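Isomerase/lactonizing enzyme (Agrobacterium fabrum str. C58, PDB 2NQL) is an enolase-superfamily protein of unassigned function, related to isomerases and lactonizing enzymes, whose barrel domain holds a sodium ion. Local coordinates at residues A[154-159]-A[339-344]; A[309-314]-A[334-339]; A[326-331]-A[365-370]. One frame throughout, in Å; residues are numbered along the deposited sequence.

All three contacts belong to the barrel part of the fold. Contact 1 lies deepest: it pairs strands 152-158 and 340-342 by backbone bonds and adds polar side-chain bonds around a buried carboxylate. Contact 2, only partly buried, joins strand 311-312 to the loop leading into strand 340-342, mixing backbone bonds and apolar packing with a salt bridge at the surface. Contact 3 is buried and almost wholly apolar where helix 322-331 meets the chain around strand 364-366, with one water at its polar margin. Gly339 is common to contacts 1 and 2, while strands 152-158 and 364-366, neighbours in one sheet, tie contact 3 to contact 1.

Contact 1 of 3, residues A[154-159]-A[339-344]; sequences PAYVSG and GHEFQH
The ring of Tyr156 lies over the backbone of Glu341, whose CA sits 3.9 Å from the centroid of the Tyr156 ring in a CH-pi contact displaced toward the rim. From there the Glu341 chain runs out extended beside the phenol, bringing CD to 3.5 Å from Tyr156 OH, and the carboxylate is nearly aligned with the ring, the two planes 13° apart. What swings the ring over the neighbouring strand is the Tyr156 first torsion, with CG between the backbone N and the carbonyl carbon (chi1 76°). The hydroxyl of Tyr156 bonds to Lys184.

Ser158 meets the same carboxylate: its OG donates a short 2.6 Å bond to Glu341 OE2, taken on the anti lone pair. Glu341 OE1 accepts a hydrogen bond from the backbone N of Ala316, so both oxygens of this buried acid have partners, with Lys184 in a long, weak ion pair to OE2. The two strands run parallel here, and their pairing closes the barrel of the enolase superfamily, joining its first strand to its last. Tyr156 N donates to His340 O (3.0 Å), Phe342 N to Tyr156 O (2.9 Å), and Ser158 N to Phe342 O (3.0 Å). On the sheet face opposite Tyr156 and Glu341, Ala155 CB touches Phe342 CB at 3.9 Å, and the Phe342 ring meets that of Phe180. Farther along both segments, His344 NE2 donates to Gly159 O at 2.8 Å, a nearly straight bond (168°) lying in the imidazole plane.

Contact 2 of 3, residues A[309-314]-A[334-339]; sequences GIDVIP and LSMLKG
Val312 bonds to the two residues that flank Leu337: Val312 N donates to Met336 O at 2.9 Å, and Val312 O accepts from Lys338 N at 3.0 Å. This single bridge fastens the loop at the closing end of a type I turn from Leu334 to Leu337. Weaker CA-H...O contacts line up along the same backbones, among them Leu337 CA to Val312 O and Ile313 CA to Gly339 O. The latter carbonyl is buried with no hydrogen-bonding partner in the model; the ring of Pro314 presses on it as well, with CD 3.1 Å from Gly339 O.

In the barrel, strand 311-312 is followed by helix 322-331 and then, through this loop, by strand 340-342, a beta-alpha-beta unit; the bridge thus ties the returning connection back to the strand it started from. Charge enters at the outer edge, where Lys338 NZ makes a salt bridge of 3.1 Å with Asp311 OD1. The lysine chain, bent at chi2 and chi4, folds over the acid, laying its CG 3.6 Å from Asp311 CG, and the ammonium stands above the carboxylate plane, about 60° out of it.

Side-chain packing completes the account. The Val312 methyls divide the apolar work, CG1 meeting Leu334 CD1 at 4.0 Å and CG2 meeting Met336 CB at 3.8 Å, while Pro314 CD rests on Leu337 CD1. Met336 curls, all three torsions near -60°, and its CB, CG and CE lie against a polar atom, the Ile310 carbonyl oxygen, with the methyl 3.6 Å from Gly309 C. Gly309 itself ends helix 295-308 in a Schellman motif.

Contact 3 of 3, residues A[326-331]-A[365-370]; sequences ASLQAS and YHLPSG
Leu328 plants one methyl on the Tyr365 ring: CD2 is 3.8 Å from the ring centroid and only 10° off the normal, a CH-pi contact centred on the face. Its other methyl, CD1, stays above the same face but beyond the rim, 3.7 Å from Tyr365 CD1. Nearer the helix backbone, Leu328 CB packs on Leu367 CG at 3.9 Å, and Leu367 CD2 pushes up to Leu328 O at 3.5 Å. One residue on, the Gln329 side chain crosses Pro368 at a slant, and its NE2 comes to 3.8 Å from Pro368 CG; the bend at chi2 (-73°) carries the amide there.

The next shell fixes these groups. A water accepts from Gln329 NE2 at 2.7 Å and donates to Gly370 O at 2.6 Å, with a weak bond to Pro368 O. Gln329 NE2 also bonds to Leu373 O, while Arg143 bridges Gln329 OE1 and Pro368 O, so the amide is held at both ends. Tyr365 is set by its OH, bonded to Glu341 O, and by an edge-to-face meeting with His340.

Behind this layer, Phe153 of strand 152-158 touches both Leu328 and Leu367, and that strand runs antiparallel to 364-366. Helix 322-331 lies between strands 152-158 and 364-366 on one side and helix 295-308 on the other, where Ala330 packs on Phe298 and Ile299.

Contact 1 of 3, residues A[154-159]-A[339-344]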
ATOM      1  N   PRO A 154     -20.663  -4.783  23.421  1.00 20.09           N
ATOM      2  CA  PRO A 154     -19.562  -4.913  24.366  1.00 22.06           C
ATOM      3  C   PRO A 154     -18.269  -4.214  23.963  1.00 24.61           C
ATOM      4  O   PRO A 154     -17.963  -4.093  22.775  1.00 22.12           O
ATOM      5  CB  PRO A 154     -19.349  -6.437  24.416  1.00 22.94           C
ATOM      6  CG  PRO A 154     -20.693  -6.979  24.127  1.00 23.98           C
ATOM      7  CD  PRO A 154     -21.128  -6.121  22.998  1.00 25.13           C
ATOM      8  N   ALA A 155     -17.535  -3.763  24.971  1.00 23.13           N
ATOM      9  CA  ALA A 155     -16.240  -3.127  24.790  1.00 18.79           C
ATOM     10  C   ALA A 155     -15.221  -3.836  25.674  1.00 25.84           C
ATOM     11  O   ALA A 155     -15.530  -4.182  26.821  1.00 23.37           O
ATOM     12  CB  ALA A 155     -16.343  -1.655  25.152  1.00 17.41           C
ATOM     13  N   TYR A 156     -14.027  -4.099  25.142  1.00 18.84           N
ATOM     14  CA  TYR A 156     -12.946  -4.651  25.956  1.00 20.64           C
ATOM     15  C   TYR A 156     -11.857  -3.640  26.205  1.00 21.84           C
ATOM     16  O   TYR A 156     -11.548  -2.811  25.337  1.00 21.08           O
ATOM     17  CB  TYR A 156     -12.385  -5.958  25.386  1.00 18.02           C
ATOM     18  CG  TYR A 156     -11.475  -5.858  24.179  1.00 19.94           C
ATOM     19  CD1 TYR A 156     -10.088  -5.648  24.334  1.00 23.20           C
ATOM     20  CD2 TYR A 156     -11.984  -5.981  22.883  1.00 22.54           C
ATOM     21  CE1 TYR A 156      -9.252  -5.579  23.237  1.00 23.44           C
ATOM     22  CE2 TYR A 156     -11.130  -5.924  21.760  1.00 21.52           C
ATOM     23  CZ  TYR A 156      -9.781  -5.717  21.949  1.00 22.44           C
ATOM     24  OH  TYR A 156      -8.930  -5.646  20.873  1.00 22.28           O
ATOM     25  N   VAL A 157     -11.268  -3.728  27.392  1.00 21.65           N
ATOM     26  CA  VAL A 157     -10.215  -2.815  27.818  1.00 21.67           C
ATOM     27  C   VAL A 157      -8.893  -3.135  27.137  1.00 27.01           C
ATOM     28  O   VAL A 157      -8.402  -4.273  27.141  1.00 28.59           O
ATOM     29  CB  VAL A 157     -10.028  -2.827  29.367  1.00 28.10           C
ATOM     30  CG1 VAL A 157      -8.946  -1.852  29.792  1.00 28.45           C
ATOM     31  CG2 VAL A 157     -11.318  -2.454  30.036  1.00 31.93           C
ATOM     32  N   SER A 158      -8.308  -2.100  26.556  1.00 22.63           N
ATOM     33  CA  SER A 158      -7.031  -2.244  25.927  1.00 23.04           C
ATOM     34  C   SER A 158      -6.146  -1.141  26.497  1.00 28.67           C
ATOM     35  O   SER A 158      -6.590   0.003  26.692  1.00 32.57           O
ATOM     36  CB  SER A 158      -7.219  -2.056  24.424  1.00 26.74           C
ATOM     37  OG  SER A 158      -6.067  -2.429  23.714  1.00 32.37           O
ATOM     38  N   GLY A 159      -4.902  -1.486  26.782  1.00 29.16           N
ATOM     39  CA  GLY A 159      -3.939  -0.482  27.233  1.00 30.83           C
ATOM     40  C   GLY A 159      -3.852  -0.607  28.736  1.00 34.26           C
ATOM     41  O   GLY A 159      -4.811  -0.293  29.449  1.00 33.51           O
ATOM     42  N   GLY A 339     -17.987  -7.544  19.835  1.00 24.27           N
ATOM     43  CA  GLY A 339     -17.685  -6.362  20.640  1.00 24.15           C
ATOM     44  C   GLY A 339     -16.555  -5.597  19.960  1.00 24.09           C
ATOM     45  O   GLY A 339     -16.311  -5.782  18.759  1.00 20.46           O
ATOM     46  N   HIS A 340     -15.862  -4.755  20.709  1.00 22.75           N
ATOM     47  CA  HIS A 340     -15.042  -3.682  20.111  1.00 17.30           C
ATOM     48  C   HIS A 340     -13.947  -3.253  21.083  1.00 20.85           C
ATOM     49  O   HIS A 340     -14.163  -3.142  22.303  1.00 20.66           O
ATOM     50  CB  HIS A 340     -15.970  -2.521  19.732  1.00 18.74           C
ATOM     51  CG  HIS A 340     -15.417  -1.565  18.711  1.00 20.95           C
ATOM     52  ND1 HIS A 340     -14.303  -0.778  18.936  1.00 18.45           N
ATOM     53  CD2 HIS A 340     -15.878  -1.226  17.475  1.00 15.76           C
ATOM     54  CE1 HIS A 340     -14.095  -0.003  17.881  1.00 19.96           C
ATOM     55  NE2 HIS A 340     -15.030  -0.263  16.976  1.00 19.47           N
ATOM     56  N   GLU A 341     -12.745  -3.042  20.552  1.00 18.80           N
ATOM     57  CA  GLU A 341     -11.661  -2.488  21.365  1.00 19.12           C
ATOM     58  C   GLU A 341     -12.019  -1.111  21.936  1.00 18.39           C
ATOM     59  O   GLU A 341     -12.647  -0.283  21.259  1.00 17.52           O
ATOM     60  CB  GLU A 341     -10.363  -2.446  20.566  1.00 17.80           C
ATOM     61  CG  GLU A 341      -9.126  -2.160  21.407  1.00 18.59           C
ATOM     62  CD  GLU A 341      -7.833  -2.348  20.636  1.00 28.13           C
ATOM     63  OE1 GLU A 341      -7.888  -2.482  19.413  1.00 22.58           O
ATOM     64  OE2 GLU A 341      -6.760  -2.364  21.249  1.00 30.22           O
ATOM     65  N   PHE A 342     -11.650  -0.916  23.203  1.00 17.66           N
ATOM     66  CA  PHE A 342     -11.827   0.346  23.902  1.00 16.40           C
ATOM     67  C   PHE A 342     -10.487   0.818  24.491  1.00 17.68           C
ATOM     68  O   PHE A 342      -9.901   0.187  25.378  1.00 22.41           O
ATOM     69  CB  PHE A 342     -12.922   0.199  24.988  1.00 16.57           C
ATOM     70  CG  PHE A 342     -13.083   1.407  25.891  1.00 20.73           C
ATOM     71  CD1 PHE A 342     -13.415   2.676  25.381  1.00 21.04           C
ATOM     72  CD2 PHE A 342     -12.950   1.264  27.279  1.00 19.95           C
ATOM     73  CE1 PHE A 342     -13.599   3.774  26.236  1.00 20.90           C
ATOM     74  CE2 PHE A 342     -13.147   2.381  28.138  1.00 19.63           C
ATOM     75  CZ  PHE A 342     -13.452   3.620  27.614  1.00 23.45           C
ATOM     76  N   GLN A 343     -10.001   1.933  23.958  1.00 19.99           N
ATOM     77  CA  GLN A 343      -8.781   2.569  24.431  0.50 21.68           C
ATOM     78  C   GLN A 343      -9.167   3.680  25.382  1.00 22.88           C
ATOM     79  O   GLN A 343      -9.295   4.835  24.974  1.00 20.00           O
ATOM     80  CB  GLN A 343      -8.012   3.161  23.247  0.50 31.39           C
ATOM     81  CG  GLN A 343      -7.485   2.135  22.263  0.50 41.08           C
ATOM     82  CD  GLN A 343      -6.050   1.768  22.543  0.50 51.38           C
ATOM     83  OE1 GLN A 343      -5.760   0.674  23.033  0.50 51.06           O
ATOM     84  NE2 GLN A 343      -5.137   2.687  22.243  0.50 55.19           N
ATOM     85  N   HIS A 344      -9.369   3.322  26.647  1.00 21.69           N
ATOM     86  CA  HIS A 344      -9.859   4.247  27.647  1.00 21.67           C
ATOM     87  C   HIS A 344      -9.051   5.545  27.732  1.00 25.86           C
ATOM     88  O   HIS A 344      -9.619   6.626  27.830  1.00 23.10           O
ATOM     89  CB  HIS A 344      -9.920   3.528  29.003  1.00 28.82           C
ATOM     90  CG  HIS A 344      -8.625   2.889  29.412  1.00 32.96           C
ATOM     91  ND1 HIS A 344      -7.725   3.507  30.253  1.00 33.87           N
ATOM     92  CD2 HIS A 344      -8.065   1.705  29.066  1.00 34.82           C
ATOM     93  CE1 HIS A 344      -6.680   2.718  30.435  1.00 27.56           C
ATOM     94  NE2 HIS A 344      -6.860   1.618  29.724  1.00 30.87           N
TER

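Contact 2 of 3, residues A[309-314]-A[334-339]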
ATOM      1  N   GLY A 309     -18.394 -17.515   9.092  1.00 30.70           N
ATOM      2  CA  GLY A 309     -18.585 -17.627  10.529  1.00 29.60           C
ATOM      3  C   GLY A 309     -17.409 -17.133  11.343  1.00 33.30           C
ATOM      4  O   GLY A 309     -17.069 -17.721  12.359  1.00 30.03           O
ATOM      5  N   ILE A 310     -16.770 -16.060  10.874  1.00 27.35           N
ATOM      6  CA  ILE A 310     -15.636 -15.456  11.573  1.00 25.99           C
ATOM      7  C   ILE A 310     -16.199 -14.318  12.432  1.00 21.08           C
ATOM      8  O   ILE A 310     -16.966 -13.498  11.925  1.00 22.94           O
ATOM      9  CB  ILE A 310     -14.576 -14.921  10.536  1.00 25.68           C
ATOM     10  CG1 ILE A 310     -14.030 -16.111   9.712  1.00 27.37           C
ATOM     11  CG2 ILE A 310     -13.421 -14.171  11.261  1.00 22.78           C
ATOM     12  CD1 ILE A 310     -13.174 -15.753   8.503  1.00 25.34           C
ATOM     13  N   ASP A 311     -15.838 -14.289  13.722  1.00 23.95           N
ATOM     14  CA  ASP A 311     -16.225 -13.178  14.625  1.00 21.79           C
ATOM     15  C   ASP A 311     -15.549 -11.857  14.230  1.00 23.47           C
ATOM     16  O   ASP A 311     -14.454 -11.856  13.701  1.00 23.76           O
ATOM     17  CB  ASP A 311     -15.872 -13.517  16.072  1.00 27.57           C
ATOM     18  CG  ASP A 311     -16.739 -14.645  16.633  1.00 30.56           C
ATOM     19  OD1 ASP A 311     -17.795 -14.942  16.042  1.00 29.60           O
ATOM     20  OD2 ASP A 311     -16.367 -15.227  17.661  1.00 32.77           O
ATOM     21  N   VAL A 312     -16.225 -10.744  14.483  1.00 24.68           N
ATOM     22  CA  VAL A 312     -15.677  -9.415  14.197  1.00 21.83           C
ATOM     23  C   VAL A 312     -15.530  -8.650  15.517  1.00 20.53           C
ATOM     24  O   VAL A 312     -16.517  -8.427  16.237  1.00 24.45           O
ATOM     25  CB  VAL A 312     -16.580  -8.643  13.221  1.00 23.87           C
ATOM     26  CG1 VAL A 312     -16.022  -7.239  12.966  1.00 22.51           C
ATOM     27  CG2 VAL A 312     -16.757  -9.436  11.899  1.00 20.89           C
ATOM     28  N   ILE A 313     -14.289  -8.297  15.846  1.00 18.76           N
ATOM     29  CA  ILE A 313     -13.983  -7.497  17.042  1.00 18.29           C
ATOM     30  C   ILE A 313     -13.037  -6.357  16.625  1.00 16.16           C
ATOM     31  O   ILE A 313     -11.813  -6.540  16.632  1.00 20.59           O
ATOM     32  CB  ILE A 313     -13.377  -8.372  18.179  1.00 21.95           C
ATOM     33  CG1 ILE A 313     -14.281  -9.585  18.483  1.00 24.80           C
ATOM     34  CG2 ILE A 313     -13.162  -7.552  19.449  1.00 22.47           C
ATOM     35  CD1 ILE A 313     -13.698 -10.560  19.463  1.00 26.91           C
ATOM     36  N   PRO A 314     -13.608  -5.216  16.186  1.00 20.73           N
ATOM     37  CA  PRO A 314     -12.821  -4.122  15.633  1.00 20.86           C
ATOM     38  C   PRO A 314     -11.803  -3.508  16.576  1.00 22.44           C
ATOM     39  O   PRO A 314     -11.962  -3.517  17.814  1.00 21.64           O
ATOM     40  CB  PRO A 314     -13.873  -3.100  15.214  1.00 20.88           C
ATOM     41  CG  PRO A 314     -15.104  -3.915  14.961  1.00 20.28           C
ATOM     42  CD  PRO A 314     -15.044  -4.911  16.097  1.00 22.32           C
ATOM     43  N   LEU A 334     -23.413  -5.403  12.004  1.00 23.15           N
ATOM     44  CA  LEU A 334     -22.723  -6.644  11.651  1.00 24.42           C
ATOM     45  C   LEU A 334     -23.175  -7.810  12.506  1.00 23.30           C
ATOM     46  O   LEU A 334     -23.049  -7.781  13.728  1.00 24.54           O
ATOM     47  CB  LEU A 334     -21.196  -6.484  11.729  1.00 22.09           C
ATOM     48  CG  LEU A 334     -20.547  -5.359  10.894  1.00 21.79           C
ATOM     49  CD1 LEU A 334     -19.007  -5.317  11.080  1.00 26.33           C
ATOM     50  CD2 LEU A 334     -20.898  -5.501   9.420  1.00 23.11           C
ATOM     51  N   SER A 335     -23.694  -8.844  11.844  1.00 27.63           N
ATOM     52  CA  SER A 335     -24.174 -10.064  12.512  1.00 27.47           C
ATOM     53  C   SER A 335     -23.088 -10.807  13.294  1.00 29.47           C
ATOM     54  O   SER A 335     -23.370 -11.425  14.326  1.00 28.69           O
ATOM     55  CB  SER A 335     -24.837 -10.986  11.489  1.00 33.38           C
ATOM     56  OG  SER A 335     -23.871 -11.467  10.565  1.00 27.23           O
ATOM     57  N   MET A 336     -21.841 -10.723  12.821  1.00 25.59           N
ATOM     58  CA  MET A 336     -20.729 -11.385  13.471  1.00 23.33           C
ATOM     59  C   MET A 336     -20.018 -10.554  14.560  1.00 18.05           C
ATOM     60  O   MET A 336     -19.040 -11.028  15.152  1.00 23.81           O
ATOM     61  CB  MET A 336     -19.709 -11.829  12.418  1.00 24.36           C
ATOM     62  CG  MET A 336     -20.265 -12.744  11.343  1.00 27.69           C
ATOM     63  SD  MET A 336     -21.059 -14.228  12.041  1.00 33.46           S
ATOM     64  CE  MET A 336     -19.754 -15.005  12.984  1.00 31.47           C
ATOM     65  N   LEU A 337     -20.493  -9.333  14.814  1.00 22.96           N
ATOM     66  CA  LEU A 337     -19.920  -8.501  15.881  1.00 21.47           C
ATOM     67  C   LEU A 337     -20.028  -9.137  17.273  1.00 30.01           C
ATOM     68  O   LEU A 337     -21.131  -9.443  17.743  1.00 29.18           O
ATOM     69  CB  LEU A 337     -20.544  -7.105  15.911  1.00 23.01           C
ATOM     70  CG  LEU A 337     -19.812  -6.147  16.872  1.00 22.45           C
ATOM     71  CD1 LEU A 337     -18.598  -5.580  16.180  1.00 22.68           C
ATOM     72  CD2 LEU A 337     -20.726  -5.034  17.280  1.00 22.96           C
ATOM     73  N   LYS A 338     -18.883  -9.310  17.924  1.00 23.69           N
ATOM     74  CA  LYS A 338     -18.854  -9.747  19.316  1.00 24.70           C
ATOM     75  C   LYS A 338     -18.616  -8.612  20.311  1.00 32.41           C
ATOM     76  O   LYS A 338     -19.005  -8.701  21.472  1.00 30.49           O
ATOM     77  CB  LYS A 338     -17.862 -10.886  19.508  1.00 27.68           C
ATOM     78  CG  LYS A 338     -18.239 -12.143  18.709  1.00 28.10           C
ATOM     79  CD  LYS A 338     -19.516 -12.790  19.265  1.00 38.48           C
ATOM     80  CE  LYS A 338     -19.869 -14.084  18.561  1.00 48.14           C
ATOM     81  NZ  LYS A 338     -20.488 -13.833  17.209  1.00 51.82           N
ATOM     82  N   GLY A 339     -17.987  -7.544  19.835  1.00 24.27           N
ATOM     83  CA  GLY A 339     -17.685  -6.362  20.640  1.00 24.15           C
ATOM     84  C   GLY A 339     -16.555  -5.597  19.960  1.00 24.09           C
ATOM     85  O   GLY A 339     -16.311  -5.782  18.759  1.00 20.46           O
TER

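Contact 3 of 3, residues A[326-331]-A[365-370]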
ATOM      1  N   ALA A 326     -17.499   6.367  13.278  1.00 18.23           N
ATOM      2  CA  ALA A 326     -17.709   5.549  12.068  1.00 14.43           C
ATOM      3  C   ALA A 326     -17.603   4.050  12.328  1.00 16.50           C
ATOM      4  O   ALA A 326     -18.468   3.292  11.872  1.00 18.20           O
ATOM      5  CB  ALA A 326     -16.753   5.999  10.954  1.00 19.60           C
ATOM      6  N   SER A 327     -16.570   3.621  13.073  1.00 16.76           N
ATOM      7  CA  SER A 327     -16.402   2.215  13.436  1.00 15.40           C
ATOM      8  C   SER A 327     -17.642   1.702  14.190  1.00 17.03           C
ATOM      9  O   SER A 327     -18.131   0.619  13.885  1.00 18.96           O
ATOM     10  CB  SER A 327     -15.142   1.973  14.289  1.00 15.64           C
ATOM     11  OG  SER A 327     -14.900   0.570  14.428  1.00 17.38           O
ATOM     12  N   LEU A 328     -18.115   2.470  15.169  1.00 18.95           N
ATOM     13  CA  LEU A 328     -19.292   2.058  15.946  1.00 17.91           C
ATOM     14  C   LEU A 328     -20.526   1.918  15.046  1.00 16.59           C
ATOM     15  O   LEU A 328     -21.208   0.894  15.111  1.00 20.23           O
ATOM     16  CB  LEU A 328     -19.572   3.035  17.107  1.00 17.64           C
ATOM     17  CG  LEU A 328     -18.453   3.319  18.110  1.00 20.86           C
ATOM     18  CD1 LEU A 328     -19.030   4.104  19.273  1.00 20.04           C
ATOM     19  CD2 LEU A 328     -17.760   2.043  18.598  1.00 16.80           C
ATOM     20  N   GLN A 329     -20.791   2.929  14.217  1.00 19.60           N
ATOM     21  CA  GLN A 329     -21.911   2.900  13.252  1.00 18.08           C
ATOM     22  C   GLN A 329     -21.895   1.645  12.384  1.00 24.86           C
ATOM     23  O   GLN A 329     -22.887   0.902  12.322  1.00 20.50           O
ATOM     24  CB  GLN A 329     -21.895   4.128  12.330  1.00 17.03           C
ATOM     25  CG  GLN A 329     -22.132   5.492  12.991  1.00 18.64           C
ATOM     26  CD  GLN A 329     -23.589   5.721  13.429  1.00 21.40           C
ATOM     27  OE1 GLN A 329     -24.470   4.902  13.159  1.00 21.09           O
ATOM     28  NE2 GLN A 329     -23.838   6.848  14.092  1.00 22.11           N
ATOM     29  N   ALA A 330     -20.765   1.401  11.721  1.00 16.43           N
ATOM     30  CA  ALA A 330     -20.643   0.236  10.845  1.00 17.54           C
ATOM     31  C   ALA A 330     -20.686  -1.068  11.636  1.00 19.96           C
ATOM     32  O   ALA A 330     -21.369  -2.003  11.237  1.00 20.26           O
ATOM     33  CB  ALA A 330     -19.372   0.317  10.037  1.00 18.70           C
ATOM     34  N   SER A 331     -19.957  -1.121  12.759  1.00 18.72           N
ATOM     35  CA  SER A 331     -19.912  -2.336  13.599  1.00 20.71           C
ATOM     36  C   SER A 331     -21.302  -2.791  14.041  1.00 22.10           C
ATOM     37  O   SER A 331     -21.576  -3.998  14.136  1.00 21.77           O
ATOM     38  CB  SER A 331     -19.072  -2.105  14.861  1.00 24.26           C
ATOM     39  OG  SER A 331     -17.712  -1.896  14.536  1.00 21.69           O
ATOM     40  N   TYR A 365     -20.005   0.094  24.642  1.00 23.30           N
ATOM     41  CA  TYR A 365     -20.150   1.312  23.853  1.00 20.53           C
ATOM     42  C   TYR A 365     -21.617   1.657  23.730  1.00 21.11           C
ATOM     43  O   TYR A 365     -22.451   0.769  23.545  1.00 20.65           O
ATOM     44  CB  TYR A 365     -19.611   1.098  22.438  1.00 17.75           C
ATOM     45  CG  TYR A 365     -18.131   1.290  22.319  1.00 18.85           C
ATOM     46  CD1 TYR A 365     -17.574   2.579  22.332  1.00 17.90           C
ATOM     47  CD2 TYR A 365     -17.280   0.197  22.157  1.00 18.59           C
ATOM     48  CE1 TYR A 365     -16.205   2.777  22.180  1.00 21.12           C
ATOM     49  CE2 TYR A 365     -15.905   0.385  21.989  1.00 18.71           C
ATOM     50  CZ  TYR A 365     -15.382   1.688  22.009  1.00 17.00           C
ATOM     51  OH  TYR A 365     -14.041   1.894  21.850  1.00 17.56           O
ATOM     52  N   HIS A 366     -21.897   2.948  23.840  1.00 19.35           N
ATOM     53  CA  HIS A 366     -23.196   3.540  23.522  1.00 22.27           C
ATOM     54  C   HIS A 366     -23.092   4.486  22.333  1.00 19.37           C
ATOM     55  O   HIS A 366     -22.368   5.500  22.374  1.00 22.06           O
ATOM     56  CB  HIS A 366     -23.711   4.318  24.735  1.00 22.48           C
ATOM     57  CG  HIS A 366     -23.984   3.446  25.915  1.00 25.11           C
ATOM     58  ND1 HIS A 366     -25.256   3.054  26.264  1.00 31.45           N
ATOM     59  CD2 HIS A 366     -23.147   2.836  26.789  1.00 26.26           C
ATOM     60  CE1 HIS A 366     -25.193   2.270  27.329  1.00 33.29           C
ATOM     61  NE2 HIS A 366     -23.924   2.115  27.662  1.00 24.03           N
ATOM     62  N   LEU A 367     -23.843   4.165  21.284  1.00 20.53           N
ATOM     63  CA  LEU A 367     -23.677   4.854  19.999  1.00 18.99           C
ATOM     64  C   LEU A 367     -24.335   6.226  20.023  1.00 24.76           C
ATOM     65  O   LEU A 367     -25.320   6.414  20.739  1.00 21.68           O
ATOM     66  CB  LEU A 367     -24.280   4.003  18.873  1.00 19.87           C
ATOM     67  CG  LEU A 367     -23.249   3.002  18.324  1.00 28.69           C
ATOM     68  CD1 LEU A 367     -22.895   1.837  19.253  1.00 25.00           C
ATOM     69  CD2 LEU A 367     -23.659   2.512  16.997  1.00 27.66           C
ATOM     70  N   PRO A 368     -23.836   7.177  19.200  1.00 21.33           N
ATOM     71  CA  PRO A 368     -24.456   8.491  19.154  1.00 24.95           C
ATOM     72  C   PRO A 368     -25.820   8.411  18.471  1.00 22.70           C
ATOM     73  O   PRO A 368     -26.115   7.402  17.805  1.00 26.05           O
ATOM     74  CB  PRO A 368     -23.461   9.318  18.323  1.00 23.49           C
ATOM     75  CG  PRO A 368     -22.807   8.334  17.464  1.00 22.08           C
ATOM     76  CD  PRO A 368     -22.706   7.074  18.251  1.00 22.17           C
ATOM     77  N   SER A 369     -26.641   9.443  18.648  1.00 24.97           N
ATOM     78  CA  SER A 369     -28.070   9.368  18.285  1.00 27.61           C
ATOM     79  C   SER A 369     -28.411  10.048  16.956  1.00 32.60           C
ATOM     80  O   SER A 369     -29.413   9.703  16.311  1.00 28.33           O
ATOM     81  CB  SER A 369     -28.925   9.967  19.389  1.00 28.35           C
ATOM     82  OG  SER A 369     -28.667   9.333  20.634  1.00 33.00           O
ATOM     83  N   GLY A 370     -27.585  11.009  16.551  1.00 24.41           N
ATOM     84  CA  GLY A 370     -27.944  11.924  15.461  1.00 26.19           C
ATOM     85  C   GLY A 370     -27.892  11.280  14.066  1.00 29.67           C
ATOM     86  O   GLY A 370     -27.422  10.145  13.904  1.00 23.13           O
TER
HETATM   87  O   HOH W   1     -25.899   8.387  15.061  1.00 27.44           O